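Local coordinates for MsStt7d protein (Micromonas, PDB 4IX6) that is probably a protein kinase that uses ATP and metal ions to phosphorylate other proteins, at residues P171-A176 against L186-A191. Numbering follows the deposited sequence.
Sequences PANLIA and LIDLGA. With ADP (adenosine-5'-diphosphate), chain F.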
loop_
_atom_site.group_PDB
_atom_site.type_symbol
_atom_site.label_atom_id
_atom_site.label_comp_id
_atom_site.label_asym_id
_atom_site.label_seq_id
_atom_site.Cartn_x
_atom_site.Cartn_y
_atom_site.Cartn_z
ATOM N N PRO B 171 -10.970 11.921 -8.693
ATOM C CA PRO B 171 -10.503 13.299 -8.499
ATOM C C PRO B 171 -9.110 13.414 -7.876
ATOM O O PRO B 171 -8.377 14.360 -8.186
ATOM C CB PRO B 171 -11.581 13.911 -7.589
ATOM C CG PRO B 171 -12.815 13.132 -7.936
ATOM C CD PRO B 171 -12.324 11.716 -8.139
ATOM N N ALA B 172 -8.747 12.467 -7.021
ATOM C CA ALA B 172 -7.443 12.502 -6.377
ATOM C C ALA B 172 -6.308 12.303 -7.373
ATOM O O ALA B 172 -5.162 12.664 -7.093
ATOM C CB ALA B 172 -7.377 11.456 -5.266
ATOM N N ASN B 173 -6.627 11.728 -8.530
ATOM C CA ASN B 173 -5.623 11.483 -9.567
ATOM C C ASN B 173 -5.766 12.426 -10.756
ATOM O O ASN B 173 -5.338 12.112 -11.877
ATOM C CB ASN B 173 -5.665 10.023 -10.022
ATOM C CG ASN B 173 -4.899 9.109 -9.085
ATOM O OD1 ASN B 173 -4.045 9.566 -8.319
ATOM N ND2 ASN B 173 -5.192 7.813 -9.147
ATOM N N LEU B 174 -6.355 13.590 -10.505
ATOM C CA LEU B 174 -6.420 14.643 -11.508
ATOM C C LEU B 174 -5.811 15.914 -10.937
ATOM O O LEU B 174 -6.074 16.281 -9.787
ATOM C CB LEU B 174 -7.883 14.890 -11.912
ATOM C CG LEU B 174 -8.490 13.775 -12.765
ATOM C CD1 LEU B 174 -10.013 13.825 -12.727
ATOM C CD2 LEU B 174 -8.002 13.854 -14.209
ATOM N N ILE B 175 -5.002 16.597 -11.741
ATOM C CA ILE B 175 -4.438 17.869 -11.325
ATOM C C ILE B 175 -4.790 18.925 -12.355
ATOM O O ILE B 175 -4.670 18.678 -13.558
ATOM C CB ILE B 175 -2.915 17.778 -11.195
ATOM C CG1 ILE B 175 -2.560 16.844 -10.047
ATOM C CG2 ILE B 175 -2.317 19.153 -10.960
ATOM C CD1 ILE B 175 -1.056 16.713 -9.814
ATOM N N ALA B 176 -5.245 20.084 -11.891
ATOM C CA ALA B 176 -5.487 21.197 -12.800
ATOM C C ALA B 176 -4.124 21.835 -13.069
ATOM O O ALA B 176 -3.531 22.463 -12.180
ATOM C CB ALA B 176 -6.441 22.200 -12.175
ATOM N N LEU B 186 -4.119 13.638 -15.849
ATOM C CA LEU B 186 -4.141 12.464 -14.994
ATOM C C LEU B 186 -2.766 12.238 -14.389
ATOM O O LEU B 186 -1.749 12.509 -15.015
ATOM C CB LEU B 186 -4.548 11.237 -15.807
ATOM C CG LEU B 186 -6.042 11.154 -16.126
ATOM C CD1 LEU B 186 -6.260 10.237 -17.328
ATOM C CD2 LEU B 186 -6.809 10.642 -14.898
ATOM N N ILE B 187 -2.748 11.742 -13.158
ATOM C CA ILE B 187 -1.521 11.220 -12.572
ATOM C C ILE B 187 -1.717 9.752 -12.191
ATOM O O ILE B 187 -2.848 9.243 -12.198
ATOM C CB ILE B 187 -1.067 12.022 -11.326
ATOM C CG1 ILE B 187 -2.197 12.094 -10.297
ATOM C CG2 ILE B 187 -0.643 13.440 -11.723
ATOM C CD1 ILE B 187 -1.733 12.505 -8.888
ATOM N N ASP B 188 -0.611 9.084 -11.871
ATOM C CA ASP B 188 -0.622 7.762 -11.232
ATOM C C ASP B 188 -1.096 6.640 -12.157
ATOM O O ASP B 188 -2.240 6.167 -12.079
ATOM C CB ASP B 188 -1.428 7.804 -9.929
ATOM C CG ASP B 188 -1.288 6.541 -9.114
ATOM O OD1 ASP B 188 -0.447 5.680 -9.466
ATOM O OD2 ASP B 188 -2.016 6.425 -8.101
ATOM N N LEU B 189 -0.196 6.227 -13.037
ATOM C CA LEU B 189 -0.402 5.066 -13.894
ATOM C C LEU B 189 0.052 3.773 -13.212
ATOM O O LEU B 189 0.274 2.762 -13.864
ATOM C CB LEU B 189 0.349 5.280 -15.215
ATOM C CG LEU B 189 -0.200 6.432 -16.071
ATOM C CD1 LEU B 189 0.857 6.928 -17.061
ATOM C CD2 LEU B 189 -1.477 5.997 -16.780
ATOM N N GLY B 190 0.156 3.804 -11.888
ATOM C CA GLY B 190 0.614 2.649 -11.133
ATOM C C GLY B 190 -0.270 1.417 -11.231
ATOM O O GLY B 190 0.194 0.298 -11.010
ATOM N N ALA B 191 -1.545 1.613 -11.558
ATOM C CA ALA B 191 -2.483 0.505 -11.691
ATOM C C ALA B 191 -2.810 0.248 -13.159
ATOM O O ALA B 191 -3.565 -0.671 -13.494
ATOM C CB ALA B 191 -3.765 0.802 -10.902
HETATM P PB ADP F . -3.717 10.391 -2.364
HETATM O O1B ADP F . -3.779 11.822 -2.855
HETATM O O2B ADP F . -3.229 10.268 -0.938
HETATM O O3B ADP F . -4.961 9.586 -2.664
HETATM P PA ADP F . -1.103 9.256 -2.771
HETATM O O1A ADP F . -0.543 8.275 -3.778
HETATM O O2A ADP F . -1.227 8.840 -1.320
HETATM O O3A ADP F . -2.585 9.672 -3.279
HETATM O "O5'" ADP F . -0.213 10.612 -2.853
HETATM C "C5'" ADP F . 0.536 10.991 -4.021
HETATM C "C4'" ADP F . 0.613 12.518 -4.083
HETATM O "O4'" ADP F . 1.602 12.991 -5.013
HETATM C "C3'" ADP F . -0.727 13.101 -4.505
HETATM O "O3'" ADP F . -1.167 14.055 -3.538
HETATM C "C2'" ADP F . -0.449 13.835 -5.793
HETATM O "O2'" ADP F . -1.180 15.064 -5.849
HETATM C "C1'" ADP F . 1.053 14.065 -5.777
HETATM N N9 ADP F . 1.570 13.952 -7.146
HETATM C C8 ADP F . 1.805 12.807 -7.810
HETATM N N7 ADP F . 2.262 13.065 -9.056
HETATM C C5 ADP F . 2.313 14.402 -9.199
HETATM C C6 ADP F . 2.721 15.338 -10.262
HETATM N N6 ADP F . 3.170 14.871 -11.455
HETATM N N1 ADP F . 2.614 16.659 -10.001
HETATM C C2 ADP F . 2.187 17.140 -8.819
HETATM N N3 ADP F . 1.797 16.338 -7.799
HETATM C C4 ADP F . 1.850 14.990 -7.940
HETATM O O HOH W 1 -2.170 8.873 -6.513
#
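Asn173 OD1 packs against CB of Asp188 (3.5 Å) in the nucleotide cleft of the protein kinase fold, where the catalytic loop meets the DFG-type motif, here Asp188-Leu189-Gly190. Strands 174-176 and 184-186 form a short antiparallel hairpin. Leu174 and Leu186 are a non-hydrogen-bonded pair in it. Just beyond, Ile187 N donates to Asn173 O (2.9 Å).

Apolar contacts lie on two faces. Leu174 and Leu186 run side by side, and their CD2 methyls meet tightly at 3.5 Å, covered by Leu152 of helix 141-161. Towards the nucleotide, CG2 of Ile187 rests on CD1 of Ile175 at 3.8 Å. Ile175 CD1 reaches C2 of the adenine at 3.4 Å, while Ile187 CD1 lies 3.6 Å from ribose C2'. Together they floor the adenosine site.

Both Asn173 and Asp188 bind magnesium in this protein. Their amide and carboxylate planes stand 88° apart, and a water lies between the polar ends, within hydrogen-bonding distance of Asn173 OD1 and Asp188 OD2. Asn173 ND2 is held by Asp168 O. Replacing Asp188 with an alanine would probably cost magnesium a carboxylate ligand and leave Gly190 N without its side-chain acceptor. With CG anti to the backbone N (chi1 -171°), Asp188 closes an Asx turn: OD1 accepts from Gly190 N at 3.1 Å, on its anti side and tilted 35° out of the carboxylate plane.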